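Local coordinates for protein SsfS6 (Streptomyces sp. SF2575, PDB 4FZR) that adopts the two-domain GT-B fold and belongs to the erythromycin biosynthesis protein CIII-like family, at residues E223-P228 with M298-V303; G320-S325 with G373-L378; V268-D273 with G290-S295; A344-P349 with S369-N374; V189-M194 with A380-L385. All coordinates share one frame; numbering follows the deposited sequence.

Contact 1. Residues E223-P228 with M298-V303; sequences EERKQP and MPACDV
Pro299 and Arg225 meet where two loops run side by side toward neighbouring parallel strands of a GT-B domain, the sheet members 229-231 and 303-306. The guanidinium of Arg225 threads along the 298-303 segment and can be followed residue by residue. At Pro299, the carbonyl O lies at the guanidinium edge, close to its plane and near NH1, but the angle is too poor for a hydrogen bond. Ala300 comes next, and its O comes 2.9 Å from CD of Arg225, a tight approach, while its methyl group stays 4.5 Å from the same CD. The bend that brings the chain here is at chi3 (-63°), which turns the guanidinium away from the line of the methylenes. Cys301 follows, its CA 4.0 Å above the guanidinium plane of Arg225, over the centre of the group. Asp302 approaches from the opposite direction and closes the contact with a salt bridge. NH2 of Arg225 is placed 2.5 Å from OD1 of Asp302, a modelled distance so short, with an N-H...O angle of only 116°, that the exact geometry is doubtful. The two flat groups are far from coplanar, their planes 76° apart. OD2 of Asp302 accepts a hydrogen bond from the backbone N of Arg229, where the strand begins. That same OD2 lies 3.7 Å from CA of Pro228.

Contact 2. Residues G320-S325 with G373-L378; sequences GVPQVS and GNARRL
A Schellman motif ends the helix that leads into this contact, and its glycine, Gly320, is pressed directly against Ala375 and Arg376 of helix 370-382. With a positive phi of 62°, Gly320 turns the chain off the helix and into strand 323-325. The absence of a side chain matters twice here: the positive phi by itself favours glycine, and the CA atoms of Gly320 and Arg376 are just 4.0 Å apart. CA of Gly320 makes a C-H...O contact with the carbonyl O of Ala375 at 3.4 Å, and no conventional hydrogen bond crosses between the segments. The methyl group of Ala375 faces the turn: its CB lies 3.7 Å from the N of Pro322 and 4.0 Å from CD of that proline. Arg376 extends past the glycine, with its CG 3.7 Å from the O of Gly320. On another side of the helix, Arg377 grips Asn374 side-on, NE and NH2 both donating to OD1, the stronger bond being that from NH2 at 2.7 Å; the acceptor lies almost exactly in the guanidinium plane. This fixes the amide one turn back in the same helix, away from the glycine. Pro322 also packs on Ile365 of helix 358-367, so the strand entrance is covered by two helices. Helices packed against a parallel sheet, each leading into the next strand, are the Rossmann-like alpha/beta architecture of GT-B domains.

Contact 3. Residues V268-D273 with G290-S295; sequences VVAVSD and GQFPLS
Gln291 reaches across to Val271 and Ser272, and its side chain can be traced atom by atom. CB starts 3.4 Å from the carbonyl O of Val271. From there the chain runs with CG anti to its own N (chi1 -171°) and then folds at chi2 (61°), which lays the amide alongside the opposite backbone instead of sending it straight outward. CD passes near the Val271 carbonyl. At the tip the amide splits its contacts: OE1 comes 4.0 Å from the O of Ala270, and NE2 rests 3.7 Å from C of Val271, close to the N of Ser272. None of these is a hydrogen bond; across this contact the amide simply lies against the backbone. The two segments are continuations of neighbouring parallel strands, 266-269 and 286-289, in the six-stranded sheet of a GT-B domain, and they part at the sheet end, where 290-295 turns into helix 294-297 with Pro293 as its N-cap residue. What remains of strand-like pairing is slight: Val271 N donates a weak bond to Gly290 O (3.4 Å, 132°), and CA of Ala270 makes a C-H...O contact with that same oxygen. Gly290 has a positive phi, in a conformation that calls for glycine. CA of Ala270 lies at the ring edge of Phe292; CB of Ala270 is 4.0 Å from CD2 of that ring and meets CD1 of Leu294 at 4.1 Å. C of Gly290 sits over one face of the ring toward its rim, and Trp220 packs edge-to-face with Phe292.

Contact 4. Residues A344-P349 with S369-N374; sequences AGVEVP and SSYVGN
The backbones of Ala344 and Asn374 come within 4.9 Å at their CA atoms, where the chain entering strand 345-347 passes the first turns of helix 370-382. Tyr371 carries most of the contact. Its CG is anti to the carbonyl carbon (chi1 -74°), which turns the ring off the helix and along the strand. The ring turns its edge to Gly345, whose N lies in the ring plane, 3.9 Å from CD1. Farther out, CE1 meets CG2 of Val346 at 3.9 Å, and that methyl also touches the phenol oxygen; the two side chains run at a slant to each other. One turn on, CB of Asn374 packs 3.9 Å from the N of Ala344. The amide itself turns elsewhere: Arg377 holds its oxygen, while its ND2 makes weak bonds to Ser370 O and Gly343 O. Pro322, Arg364 and Ile365 also pack on Tyr371, so it lies between strand 345-347, an outermost strand of the sheet within this chain, and helix 358-367. With no hydrogen bond directly between the two segments, cohesion rests on van der Waals fit of ring, methyls and backbone, an interaction with little directional demand.

Contact 5. Residues V189-M194 with A380-L385; sequences VCPPSM and AEMATL
Ser193 meets the carboxylate of Glu381 with two bonds. Its backbone N donates to OE2 at 2.8 Å, nearly straight at 165° and on the syn lone pair, while its OG donates to OE1 at 2.7 Å, also on the syn side. One carboxylate thus takes up both donors of a single residue, which should fix its rotation. Pro192 slides past Glu381 in the opposite sense, its CD 3.1 Å from OE2, and CB of Pro191 touches OE1. Beside this polar grip, CG of Pro191 lies 3.6 Å from CG of the selenomethionine Met382, the two side chains pointing the same way, and CD2 of Leu385 touches CD of Pro192 at 4.3 Å. The reach of the glutamate comes from a fully extended chain (chi1 180°). Glu381 O accepts from N and OG1 of Thr384; next to it, the type I turn Met382-Leu385 brings Leu385 toward the prolines. Arg377, one turn earlier, adds a weak bond to Ser193 OG. The loop follows strand 185-188 of the seven-stranded sheet, so the contact joins the two GT-B domains: helix 370-382 meets this loop while Met382 also packs on helix 310-318, and Leu385 touches strand 203-204.

Contacts 2 and 4 are the buried pair: their centres lie about 6 Å apart, both use helix 370-382, and their strands 323-325 and 345-347 are neighbours in one sheet. Neither has a hydrogen bond between its segments. Contacts 1 and 3, partly buried, sit at opposite ends of that sheet's strands: contact 1 leads into 229-231 and 303-306, contact 3 follows 266-269 and 286-289 and has one weak backbone bond. Contact 1 touches contact 2 where Asp302 meets Pro322. Contact 5 joins the later part of helix 370-382 to a loop of the other domain and adds to apolar touches a carboxylate bonded by serine. The salt bridge and the carboxylate bonds belong to the partly buried contacts 1 and 5.

Contact 1. Residues E223-P228 with M298-V303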
# COMPACT_ATOMS: atom_id res chain seq x y z
N GLU A 223 17.32 -13.43 12.37
CA GLU A 223 18.22 -14.25 13.18
C GLU A 223 18.62 -13.54 14.46
O GLU A 223 18.12 -12.46 14.77
CB GLU A 223 19.46 -14.66 12.37
CG GLU A 223 19.56 -16.15 12.07
CD GLU A 223 19.61 -17.01 13.33
OE1 GLU A 223 20.52 -16.81 14.15
OE2 GLU A 223 18.73 -17.89 13.49
N GLU A 224 19.54 -14.14 15.22
CA GLU A 224 19.93 -13.62 16.53
C GLU A 224 20.86 -12.42 16.44
O GLU A 224 21.52 -12.19 15.43
CB GLU A 224 20.62 -14.72 17.34
CG GLU A 224 19.71 -15.87 17.73
CD GLU A 224 20.38 -16.83 18.70
OE1 GLU A 224 21.61 -16.70 18.89
OE2 GLU A 224 19.68 -17.70 19.26
N ARG A 225 20.91 -11.66 17.53
CA ARG A 225 21.86 -10.56 17.68
C ARG A 225 22.89 -10.95 18.74
O ARG A 225 22.57 -11.02 19.92
CB ARG A 225 21.16 -9.27 18.08
CG ARG A 225 19.78 -9.08 17.46
CD ARG A 225 19.43 -7.60 17.33
NE ARG A 225 19.35 -6.91 18.62
CZ ARG A 225 18.24 -6.38 19.13
NH1 ARG A 225 17.08 -6.43 18.48
NH2 ARG A 225 18.29 -5.77 20.31
N LYS A 226 24.12 -11.20 18.31
CA LYS A 226 25.18 -11.63 19.23
C LYS A 226 25.88 -10.46 19.91
O LYS A 226 26.77 -10.66 20.73
CB LYS A 226 26.20 -12.50 18.50
CG LYS A 226 25.97 -14.00 18.66
CD LYS A 226 26.96 -14.81 17.84
CE LYS A 226 27.03 -16.26 18.29
NZ LYS A 226 25.70 -16.94 18.28
N GLN A 227 25.48 -9.23 19.58
CA GLN A 227 26.06 -8.05 20.19
C GLN A 227 25.23 -6.81 19.89
O GLN A 227 24.40 -6.82 18.97
CB GLN A 227 27.50 -7.85 19.70
CG GLN A 227 27.64 -7.79 18.20
CD GLN A 227 29.04 -7.39 17.77
OE1 GLN A 227 29.78 -6.75 18.52
NE2 GLN A 227 29.42 -7.77 16.55
N PRO A 228 25.43 -5.72 20.66
CA PRO A 228 24.73 -4.45 20.43
C PRO A 228 24.79 -4.01 18.98
O PRO A 228 25.88 -3.94 18.41
CB PRO A 228 25.50 -3.47 21.32
CG PRO A 228 26.03 -4.31 22.42
CD PRO A 228 26.34 -5.65 21.81
N MSE A 298 14.18 -2.24 12.10
CA MSE A 298 14.24 -1.56 13.39
C MSE A 298 14.32 -2.51 14.58
O MSE A 298 15.14 -2.31 15.48
CB MSE A 298 13.03 -0.63 13.54
CG MSE A 298 13.21 0.47 14.56
SE MSE A 298 14.72 1.63 14.13
CE MSE A 298 14.05 2.42 12.48
N PRO A 299 13.47 -3.55 14.61
CA PRO A 299 13.49 -4.47 15.75
C PRO A 299 14.86 -5.11 15.98
O PRO A 299 15.15 -5.55 17.09
CB PRO A 299 12.47 -5.55 15.35
CG PRO A 299 11.57 -4.88 14.37
CD PRO A 299 12.43 -3.91 13.62
N ALA A 300 15.68 -5.16 14.93
CA ALA A 300 16.94 -5.90 14.98
C ALA A 300 18.12 -5.08 15.51
O ALA A 300 19.26 -5.47 15.30
CB ALA A 300 17.26 -6.45 13.60
N CYS A 301 17.86 -3.97 16.20
CA CYS A 301 18.96 -3.15 16.70
C CYS A 301 18.62 -2.37 17.97
O CYS A 301 17.46 -2.28 18.38
CB CYS A 301 19.46 -2.20 15.61
SG CYS A 301 18.19 -1.16 14.88
N ASP A 302 19.65 -1.80 18.59
CA ASP A 302 19.53 -1.20 19.91
C ASP A 302 19.84 0.30 19.92
O ASP A 302 19.57 0.98 20.91
CB ASP A 302 20.48 -1.92 20.88
CG ASP A 302 20.39 -3.43 20.75
OD1 ASP A 302 19.60 -4.05 21.51
OD2 ASP A 302 21.10 -4.00 19.90
N VAL A 303 20.41 0.80 18.83
CA VAL A 303 20.68 2.23 18.71
C VAL A 303 20.52 2.67 17.26
O VAL A 303 20.91 1.95 16.34
CB VAL A 303 22.11 2.60 19.16
CG1 VAL A 303 22.23 4.10 19.38
CG2 VAL A 303 22.49 1.85 20.42

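Contact 2. Residues G320-S325 with G373-L378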
# COMPACT_ATOMS: atom_id res chain seq x y z
N GLY A 320 10.43 1.86 19.93
CA GLY A 320 11.09 1.86 21.23
C GLY A 320 12.59 1.66 21.15
O GLY A 320 13.17 0.90 21.93
N VAL A 321 13.22 2.35 20.20
CA VAL A 321 14.67 2.26 20.02
C VAL A 321 15.31 3.63 20.27
O VAL A 321 14.96 4.61 19.59
CB VAL A 321 15.03 1.75 18.61
CG1 VAL A 321 16.54 1.69 18.43
CG2 VAL A 321 14.40 0.39 18.35
N PRO A 322 16.24 3.72 21.24
CA PRO A 322 16.90 5.00 21.55
C PRO A 322 17.64 5.57 20.35
O PRO A 322 18.20 4.81 19.55
CB PRO A 322 17.87 4.64 22.69
CG PRO A 322 18.02 3.16 22.63
CD PRO A 322 16.72 2.63 22.11
N GLN A 323 17.65 6.90 20.23
CA GLN A 323 18.16 7.55 19.03
C GLN A 323 19.26 8.55 19.34
O GLN A 323 19.21 9.26 20.35
CB GLN A 323 17.04 8.29 18.31
CG GLN A 323 15.64 7.80 18.62
CD GLN A 323 14.56 8.61 17.92
OE1 GLN A 323 14.84 9.31 16.95
NE2 GLN A 323 13.34 8.52 18.42
N VAL A 324 20.26 8.61 18.46
CA VAL A 324 21.18 9.74 18.45
C VAL A 324 20.82 10.58 17.23
O VAL A 324 21.02 10.16 16.09
CB VAL A 324 22.65 9.30 18.38
CG1 VAL A 324 23.56 10.53 18.40
CG2 VAL A 324 22.99 8.34 19.52
N SER A 325 20.27 11.76 17.49
CA SER A 325 19.85 12.65 16.42
C SER A 325 20.88 13.76 16.20
O SER A 325 21.24 14.48 17.13
CB SER A 325 18.49 13.26 16.77
OG SER A 325 18.10 14.23 15.81
N GLY A 373 14.75 2.39 28.14
CA GLY A 373 13.58 2.45 29.00
C GLY A 373 12.61 3.54 28.59
O GLY A 373 11.41 3.29 28.45
N ASN A 374 13.12 4.75 28.41
CA ASN A 374 12.30 5.87 27.95
C ASN A 374 11.74 5.67 26.54
O ASN A 374 10.58 5.98 26.28
CB ASN A 374 13.11 7.16 28.01
CG ASN A 374 12.98 7.86 29.34
OD1 ASN A 374 11.87 8.09 29.83
ND2 ASN A 374 14.11 8.20 29.95
N ALA A 375 12.57 5.16 25.64
CA ALA A 375 12.16 4.89 24.27
C ALA A 375 11.00 3.90 24.25
O ALA A 375 10.01 4.10 23.53
CB ALA A 375 13.32 4.35 23.46
N ARG A 376 11.12 2.84 25.04
CA ARG A 376 10.09 1.81 25.11
C ARG A 376 8.84 2.34 25.80
O ARG A 376 7.72 1.94 25.45
CB ARG A 376 10.61 0.58 25.86
CG ARG A 376 11.74 -0.15 25.14
CD ARG A 376 12.14 -1.39 25.91
NE ARG A 376 13.13 -2.19 25.19
CZ ARG A 376 13.68 -3.30 25.67
NH1 ARG A 376 13.34 -3.75 26.86
NH2 ARG A 376 14.58 -3.96 24.94
N ARG A 377 9.02 3.22 26.78
CA ARG A 377 7.88 3.84 27.45
C ARG A 377 7.05 4.64 26.45
O ARG A 377 5.82 4.56 26.45
CB ARG A 377 8.35 4.76 28.59
CG ARG A 377 7.22 5.60 29.19
CD ARG A 377 7.71 6.49 30.33
NE ARG A 377 8.77 7.40 29.91
CZ ARG A 377 8.57 8.50 29.18
NH1 ARG A 377 7.36 8.84 28.78
NH2 ARG A 377 9.60 9.27 28.85
N LEU A 378 7.73 5.41 25.61
CA LEU A 378 7.07 6.24 24.61
C LEU A 378 6.41 5.40 23.53
O LEU A 378 5.29 5.69 23.11
CB LEU A 378 8.09 7.20 23.98
CG LEU A 378 8.55 8.34 24.89
CD1 LEU A 378 9.72 9.07 24.27
CD2 LEU A 378 7.40 9.30 25.17

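Contact 3. Residues V268-D273 with G290-S295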
# COMPACT_ATOMS: atom_id res chain seq x y z
N VAL A 268 25.02 -1.48 10.94
CA VAL A 268 24.38 -1.61 9.64
C VAL A 268 24.06 -0.20 9.14
O VAL A 268 23.65 0.66 9.92
CB VAL A 268 23.10 -2.47 9.68
CG1 VAL A 268 23.42 -3.86 10.22
CG2 VAL A 268 22.03 -1.81 10.52
N VAL A 269 24.26 0.03 7.85
CA VAL A 269 24.06 1.36 7.29
C VAL A 269 22.95 1.35 6.25
O VAL A 269 23.16 0.94 5.11
CB VAL A 269 25.37 1.90 6.67
CG1 VAL A 269 25.19 3.34 6.24
CG2 VAL A 269 26.53 1.75 7.65
N ALA A 270 21.77 1.81 6.66
CA ALA A 270 20.60 1.81 5.78
C ALA A 270 20.54 3.09 4.95
O ALA A 270 19.94 4.08 5.37
CB ALA A 270 19.33 1.64 6.59
N VAL A 271 21.17 3.06 3.78
CA VAL A 271 21.14 4.19 2.87
C VAL A 271 21.03 3.71 1.43
O VAL A 271 20.98 2.51 1.17
CB VAL A 271 22.41 5.06 3.01
CG1 VAL A 271 22.45 5.72 4.38
CG2 VAL A 271 23.66 4.22 2.77
N SER A 272 20.99 4.65 0.49
CA SER A 272 20.93 4.31 -0.93
C SER A 272 22.33 4.20 -1.53
O SER A 272 22.66 3.20 -2.18
CB SER A 272 20.12 5.36 -1.69
OG SER A 272 20.61 6.66 -1.42
N ASP A 273 23.14 5.23 -1.31
CA ASP A 273 24.53 5.27 -1.80
C ASP A 273 25.50 4.65 -0.80
O ASP A 273 26.47 3.99 -1.19
CB ASP A 273 24.94 6.72 -2.10
CG ASP A 273 24.67 7.66 -0.93
OD1 ASP A 273 24.43 7.17 0.20
OD2 ASP A 273 24.71 8.89 -1.14
N GLY A 290 23.36 -0.94 2.15
CA GLY A 290 22.30 -0.68 1.20
C GLY A 290 21.00 -0.25 1.85
O GLY A 290 20.87 -0.27 3.08
N GLN A 291 20.04 0.14 1.03
CA GLN A 291 18.74 0.59 1.52
C GLN A 291 17.95 -0.60 2.07
O GLN A 291 17.76 -1.60 1.38
CB GLN A 291 17.95 1.28 0.42
CG GLN A 291 16.68 1.97 0.90
CD GLN A 291 16.96 3.07 1.92
OE1 GLN A 291 16.82 2.87 3.12
NE2 GLN A 291 17.35 4.24 1.43
N PHE A 292 17.49 -0.47 3.31
CA PHE A 292 16.72 -1.52 3.95
C PHE A 292 15.35 -1.00 4.37
O PHE A 292 15.17 0.20 4.60
CB PHE A 292 17.46 -2.05 5.18
CG PHE A 292 18.77 -2.69 4.86
CD1 PHE A 292 18.82 -3.91 4.21
CD2 PHE A 292 19.96 -2.07 5.20
CE1 PHE A 292 20.03 -4.51 3.91
CE2 PHE A 292 21.18 -2.66 4.90
CZ PHE A 292 21.21 -3.88 4.25
N PRO A 293 14.36 -1.90 4.47
CA PRO A 293 13.07 -1.49 5.01
C PRO A 293 13.26 -1.03 6.45
O PRO A 293 13.28 -1.86 7.37
CB PRO A 293 12.23 -2.78 4.95
CG PRO A 293 13.24 -3.88 4.95
CD PRO A 293 14.41 -3.35 4.19
N LEU A 294 13.40 0.28 6.64
CA LEU A 294 13.82 0.81 7.93
C LEU A 294 12.88 0.38 9.05
O LEU A 294 13.34 0.06 10.15
CB LEU A 294 13.91 2.34 7.87
CG LEU A 294 14.78 2.98 8.96
CD1 LEU A 294 16.16 2.34 9.02
CD2 LEU A 294 14.90 4.48 8.74
N SER A 295 11.58 0.36 8.77
CA SER A 295 10.58 -0.07 9.75
C SER A 295 10.61 -1.57 10.04
O SER A 295 10.06 -2.01 11.05
CB SER A 295 9.18 0.35 9.29
OG SER A 295 8.94 0.05 7.92

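Contact 4. Residues A344-P349 with S369-N374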
# COMPACT_ATOMS: atom_id res chain seq x y z
N ALA A 344 14.71 9.82 25.65
CA ALA A 344 14.61 8.70 24.72
C ALA A 344 15.77 8.68 23.73
O ALA A 344 15.94 7.72 22.99
CB ALA A 344 13.28 8.74 23.99
N GLY A 345 16.56 9.75 23.71
CA GLY A 345 17.69 9.82 22.81
C GLY A 345 18.53 11.06 23.06
O GLY A 345 18.20 11.87 23.93
N VAL A 346 19.61 11.20 22.31
CA VAL A 346 20.47 12.37 22.46
C VAL A 346 20.47 13.24 21.20
O VAL A 346 20.67 12.74 20.09
CB VAL A 346 21.92 11.98 22.82
CG1 VAL A 346 22.79 13.23 22.88
CG2 VAL A 346 21.95 11.25 24.15
N GLU A 347 20.25 14.53 21.40
CA GLU A 347 20.36 15.50 20.32
C GLU A 347 21.78 16.04 20.28
O GLU A 347 22.24 16.65 21.24
CB GLU A 347 19.39 16.66 20.54
CG GLU A 347 19.45 17.75 19.48
CD GLU A 347 18.94 19.09 19.98
OE1 GLU A 347 18.48 19.90 19.15
OE2 GLU A 347 19.00 19.33 21.20
N VAL A 348 22.48 15.80 19.17
CA VAL A 348 23.80 16.38 18.98
C VAL A 348 23.70 17.53 17.97
O VAL A 348 23.52 17.30 16.77
CB VAL A 348 24.86 15.32 18.57
CG1 VAL A 348 24.89 14.19 19.60
CG2 VAL A 348 24.57 14.74 17.19
N PRO A 349 23.77 18.78 18.46
CA PRO A 349 23.54 19.99 17.65
C PRO A 349 24.29 19.96 16.32
O PRO A 349 25.41 20.46 16.23
CB PRO A 349 24.06 21.11 18.55
CG PRO A 349 23.89 20.60 19.93
CD PRO A 349 24.12 19.12 19.86
N SER A 369 20.94 2.60 30.65
CA SER A 369 19.74 1.86 30.26
C SER A 369 18.47 2.70 30.36
O SER A 369 17.39 2.24 30.01
CB SER A 369 19.60 0.60 31.13
OG SER A 369 19.45 0.95 32.49
N SER A 370 18.60 3.94 30.84
CA SER A 370 17.45 4.82 30.99
C SER A 370 16.96 5.32 29.64
O SER A 370 15.88 5.92 29.54
CB SER A 370 17.81 6.01 31.89
OG SER A 370 18.71 6.90 31.24
N TYR A 371 17.75 5.08 28.60
CA TYR A 371 17.41 5.53 27.25
C TYR A 371 16.49 4.54 26.54
O TYR A 371 15.48 4.94 25.97
CB TYR A 371 18.67 5.79 26.44
CG TYR A 371 19.39 7.05 26.84
CD1 TYR A 371 19.01 8.29 26.32
CD2 TYR A 371 20.45 7.02 27.74
CE1 TYR A 371 19.67 9.45 26.69
CE2 TYR A 371 21.11 8.17 28.12
CZ TYR A 371 20.71 9.38 27.59
OH TYR A 371 21.37 10.54 27.96
N VAL A 372 16.85 3.26 26.57
CA VAL A 372 15.96 2.24 26.05
C VAL A 372 14.65 2.30 26.82
O VAL A 372 13.57 2.27 26.23
CB VAL A 372 16.55 0.83 26.21
CG1 VAL A 372 15.59 -0.20 25.64
CG2 VAL A 372 17.90 0.74 25.52
N GLY A 373 14.75 2.39 28.14
CA GLY A 373 13.58 2.45 29.00
C GLY A 373 12.61 3.54 28.59
O GLY A 373 11.41 3.29 28.45
N ASN A 374 13.12 4.75 28.41
CA ASN A 374 12.30 5.87 27.95
C ASN A 374 11.74 5.67 26.54
O ASN A 374 10.58 5.98 26.28
CB ASN A 374 13.11 7.16 28.01
CG ASN A 374 12.98 7.86 29.34
OD1 ASN A 374 11.87 8.09 29.83
ND2 ASN A 374 14.11 8.20 29.95

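Contact 5. Residues V189-M194 with A380-L385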
# COMPACT_ATOMS: atom_id res chain seq x y z
N VAL A 189 0.33 13.34 16.19
CA VAL A 189 0.97 12.05 16.41
C VAL A 189 1.97 12.06 17.57
O VAL A 189 2.58 11.04 17.89
CB VAL A 189 1.68 11.55 15.13
CG1 VAL A 189 0.65 11.18 14.06
CG2 VAL A 189 2.65 12.60 14.60
N CYS A 190 2.13 13.21 18.22
CA CYS A 190 3.06 13.32 19.34
C CYS A 190 2.50 12.59 20.56
O CYS A 190 1.32 12.74 20.89
CB CYS A 190 3.31 14.79 19.68
SG CYS A 190 4.53 15.05 20.99
N PRO A 191 3.34 11.77 21.22
CA PRO A 191 2.90 11.14 22.47
C PRO A 191 2.56 12.20 23.52
O PRO A 191 3.35 13.12 23.72
CB PRO A 191 4.11 10.31 22.91
CG PRO A 191 4.95 10.15 21.66
CD PRO A 191 4.71 11.38 20.85
N PRO A 192 1.38 12.09 24.17
CA PRO A 192 0.89 13.06 25.16
C PRO A 192 1.92 13.48 26.21
O PRO A 192 2.10 14.68 26.44
CB PRO A 192 -0.27 12.32 25.83
CG PRO A 192 -0.80 11.45 24.74
CD PRO A 192 0.39 11.03 23.91
N SER A 193 2.60 12.52 26.81
CA SER A 193 3.54 12.80 27.89
C SER A 193 4.77 13.55 27.39
O SER A 193 5.74 13.71 28.13
CB SER A 193 3.98 11.50 28.55
OG SER A 193 4.98 10.85 27.79
N MSE A 194 4.74 14.02 26.15
CA MSE A 194 5.93 14.51 25.50
C MSE A 194 5.71 15.91 24.93
O MSE A 194 6.49 16.38 24.10
CB MSE A 194 6.31 13.54 24.38
CG MSE A 194 7.77 13.51 24.00
SE MSE A 194 8.07 12.29 22.51
CE MSE A 194 9.82 12.94 21.94
N ALA A 380 5.29 2.42 23.92
CA ALA A 380 4.13 1.82 24.57
C ALA A 380 3.00 2.83 24.69
O ALA A 380 1.82 2.47 24.59
CB ALA A 380 4.52 1.29 25.95
N GLU A 381 3.35 4.10 24.91
CA GLU A 381 2.35 5.16 25.01
C GLU A 381 1.67 5.40 23.66
O GLU A 381 0.45 5.53 23.57
CB GLU A 381 2.99 6.46 25.52
CG GLU A 381 2.00 7.62 25.65
CD GLU A 381 2.65 8.91 26.12
OE1 GLU A 381 3.89 8.95 26.27
OE2 GLU A 381 1.91 9.90 26.33
N MSE A 382 2.48 5.45 22.60
CA MSE A 382 1.96 5.63 21.25
C MSE A 382 1.04 4.48 20.87
O MSE A 382 0.04 4.67 20.16
CB MSE A 382 3.11 5.71 20.25
CG MSE A 382 3.97 6.94 20.42
SE MSE A 382 5.51 6.96 19.23
CE MSE A 382 4.56 6.70 17.54
N ALA A 383 1.37 3.28 21.34
CA ALA A 383 0.61 2.09 21.01
C ALA A 383 -0.82 2.12 21.55
O ALA A 383 -1.67 1.36 21.09
CB ALA A 383 1.34 0.85 21.52
N THR A 384 -1.09 3.00 22.51
CA THR A 384 -2.44 3.11 23.07
C THR A 384 -3.30 4.09 22.28
O THR A 384 -4.51 4.15 22.47
CB THR A 384 -2.42 3.57 24.55
OG1 THR A 384 -1.92 4.91 24.65
CG2 THR A 384 -1.56 2.63 25.40
N LEU A 385 -2.67 4.85 21.38
CA LEU A 385 -3.38 5.88 20.64
C LEU A 385 -4.24 5.26 19.54
O LEU A 385 -3.98 4.14 19.10
CB LEU A 385 -2.39 6.90 20.06
CG LEU A 385 -1.58 7.68 21.10
CD1 LEU A 385 -0.61 8.64 20.41
CD2 LEU A 385 -2.50 8.44 22.05